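Local coordinates for beta-fructofuranosidase (Arthrobacter, PDB 3WPU), which belongs to the levansucrase/invertase family of the beta-fructosidase clan, whose fold is a five-bladed beta-propeller, at residues A[88-93]-A[490-495]. Residues are numbered along the deposited sequence; the frame is centred on the assembly and turned at random.
Sequences YSVNGW and LFTNGK
Asn91 reaches from the turn after strand 88-90 to the backbone of strand 488-493, and its amide continues the parallel pairing by one step. Asn91 CB stays 4.7 Å from its nearest partner, Leu490 O; with CG beside the backbone N (chi1 -70°), the amide, and not CB, meets strand 488-493. Asn91 CG lies 3.5 Å from Thr492 O. Asn91 OD1 accepts from Thr492 N (2.8 Å), in the carbonyl plane and on a lone pair, and also sits 3.2 Å from Phe491 CA. At the tip, Asn91 ND2 donates nearly straight to Thr492 O (2.8 Å, 171° at the hydrogen), with that oxygen in the amide plane. One amide thus grips both polar groups of Thr492's backbone, which fixes its flip. The main-chain ladder precedes it: Leu490 N donates to Ser89 O, and Asn91 N to Leu490 O. Val90 to Trp93 form a type I' turn, making 88-90 and 93-102 a beta hairpin whose first strand pairs in parallel with strand 488-493, nearly 400 residues on. A water joins Ser89 OG, Gly92 N and Leu490 O; Ser89 OG is also hydrogen-bonded to His489 ND1. On the sheet face of Val90 and Leu490, Val90 CG1 meets Thr492 CG2 at 4.0 Å. Leu490 CB lies at the Tyr88 ring edge, 4.1 Å from Tyr88 CD2, while Leu520 of helix 514-520 packs on Asn91 and Phe491.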
loop_
_atom_site.group_PDB
_atom_site.type_symbol
_atom_site.label_atom_id
_atom_site.label_comp_id
_atom_site.label_asym_id
_atom_site.label_seq_id
_atom_site.Cartn_x
_atom_site.Cartn_y
_atom_site.Cartn_z
ATOM N N TYR A 88 15.469 1.120 1.637
ATOM C CA TYR A 88 16.753 1.802 1.738
ATOM C C TYR A 88 16.946 2.857 2.826
ATOM O O TYR A 88 16.055 3.656 3.131
ATOM C CB TYR A 88 17.060 2.474 0.415
ATOM C CG TYR A 88 17.551 1.519 -0.629
ATOM C CD1 TYR A 88 16.672 0.663 -1.273
ATOM C CD2 TYR A 88 18.898 1.470 -0.974
ATOM C CE1 TYR A 88 17.111 -0.228 -2.222
ATOM C CE2 TYR A 88 19.353 0.574 -1.930
ATOM C CZ TYR A 88 18.454 -0.286 -2.539
ATOM O OH TYR A 88 18.869 -1.173 -3.508
ATOM N N SER A 89 18.166 2.858 3.373
ATOM C CA SER A 89 18.718 4.007 4.071
ATOM C C SER A 89 19.655 4.695 3.091
ATOM O O SER A 89 20.157 4.049 2.161
ATOM C CB SER A 89 19.459 3.571 5.344
ATOM O OG SER A 89 20.598 2.801 5.014
ATOM N N VAL A 90 19.894 5.990 3.295
ATOM C CA VAL A 90 20.849 6.768 2.487
ATOM C C VAL A 90 21.821 7.462 3.438
ATOM O O VAL A 90 21.419 8.188 4.356
ATOM C CB VAL A 90 20.165 7.820 1.575
ATOM C CG1 VAL A 90 21.203 8.522 0.699
ATOM C CG2 VAL A 90 19.104 7.173 0.687
ATOM N N ASN A 91 23.108 7.190 3.263
ATOM C CA ASN A 91 24.134 7.769 4.110
ATOM C C ASN A 91 23.801 7.747 5.599
ATOM O O ASN A 91 23.995 8.728 6.302
ATOM C CB ASN A 91 24.493 9.158 3.600
ATOM C CG ASN A 91 25.250 9.096 2.288
ATOM O OD1 ASN A 91 25.405 8.031 1.714
ATOM N ND2 ASN A 91 25.722 10.234 1.814
ATOM N N GLY A 92 23.321 6.591 6.058
ATOM C CA GLY A 92 23.099 6.331 7.460
ATOM C C GLY A 92 21.715 6.646 7.966
ATOM O O GLY A 92 21.473 6.532 9.161
ATOM N N TRP A 93 20.801 7.020 7.075
ATOM C CA TRP A 93 19.445 7.430 7.493
ATOM C C TRP A 93 18.351 6.647 6.770
ATOM O O TRP A 93 18.313 6.626 5.531
ATOM C CB TRP A 93 19.220 8.907 7.197
ATOM C CG TRP A 93 20.135 9.816 7.912
ATOM C CD1 TRP A 93 21.296 10.343 7.438
ATOM C CD2 TRP A 93 19.957 10.343 9.231
ATOM N NE1 TRP A 93 21.867 11.152 8.381
ATOM C CE2 TRP A 93 21.064 11.170 9.497
ATOM C CE3 TRP A 93 18.994 10.171 10.226
ATOM C CZ2 TRP A 93 21.218 11.841 10.703
ATOM C CZ3 TRP A 93 19.150 10.844 11.427
ATOM C CH2 TRP A 93 20.243 11.668 11.655
ATOM N N LEU A 490 22.390 2.592 1.085
ATOM C CA LEU A 490 23.067 3.346 0.054
ATOM C C LEU A 490 24.091 4.258 0.707
ATOM O O LEU A 490 23.797 4.961 1.690
ATOM C CB LEU A 490 22.044 4.166 -0.748
ATOM C CG LEU A 490 22.608 5.003 -1.893
ATOM C CD1 LEU A 490 23.322 4.128 -2.911
ATOM C CD2 LEU A 490 21.506 5.794 -2.578
ATOM N N PHE A 491 25.312 4.221 0.170
ATOM C CA PHE A 491 26.347 5.168 0.543
ATOM C C PHE A 491 26.752 5.896 -0.720
ATOM O O PHE A 491 27.167 5.260 -1.684
ATOM C CB PHE A 491 27.521 4.433 1.172
ATOM C CG PHE A 491 27.174 3.764 2.454
ATOM C CD1 PHE A 491 26.806 4.530 3.552
ATOM C CD2 PHE A 491 27.192 2.386 2.573
ATOM C CE1 PHE A 491 26.471 3.922 4.756
ATOM C CE2 PHE A 491 26.864 1.774 3.772
ATOM C CZ PHE A 491 26.503 2.544 4.863
ATOM N N THR A 492 26.565 7.213 -0.731
ATOM C CA THR A 492 26.693 8.002 -1.953
ATOM C C THR A 492 27.306 9.382 -1.654
ATOM O O THR A 492 27.027 10.003 -0.627
ATOM C CB THR A 492 25.330 8.141 -2.667
ATOM O OG1 THR A 492 25.481 8.853 -3.902
ATOM C CG2 THR A 492 24.312 8.862 -1.789
ATOM N N ASN A 493 28.180 9.835 -2.544
ATOM C CA ASN A 493 28.733 11.185 -2.434
ATOM C C ASN A 493 29.342 11.585 -3.745
ATOM O O ASN A 493 30.221 10.884 -4.247
ATOM C CB ASN A 493 29.776 11.291 -1.308
ATOM C CG ASN A 493 29.326 12.205 -0.175
ATOM O OD1 ASN A 493 29.041 13.389 -0.395
ATOM N ND2 ASN A 493 29.265 11.666 1.046
ATOM N N GLY A 494 28.838 12.688 -4.304
ATOM C CA GLY A 494 29.357 13.249 -5.543
ATOM C C GLY A 494 29.391 12.233 -6.666
ATOM O O GLY A 494 30.463 11.912 -7.183
ATOM N N LYS A 495 28.217 11.704 -7.010
ATOM C CA LYS A 495 28.025 10.813 -8.171
ATOM C C LYS A 495 28.434 9.343 -7.944
ATOM O O LYS A 495 27.853 8.448 -8.564
ATOM C CB LYS A 495 28.682 11.395 -9.434
ATOM C CG LYS A 495 28.187 12.801 -9.755
ATOM C CD LYS A 495 28.868 13.415 -10.969
ATOM C CE LYS A 495 28.347 14.827 -11.208
ATOM N NZ LYS A 495 29.122 15.559 -12.248
HETATM O O HOH W 1 22.936 4.117 4.474
#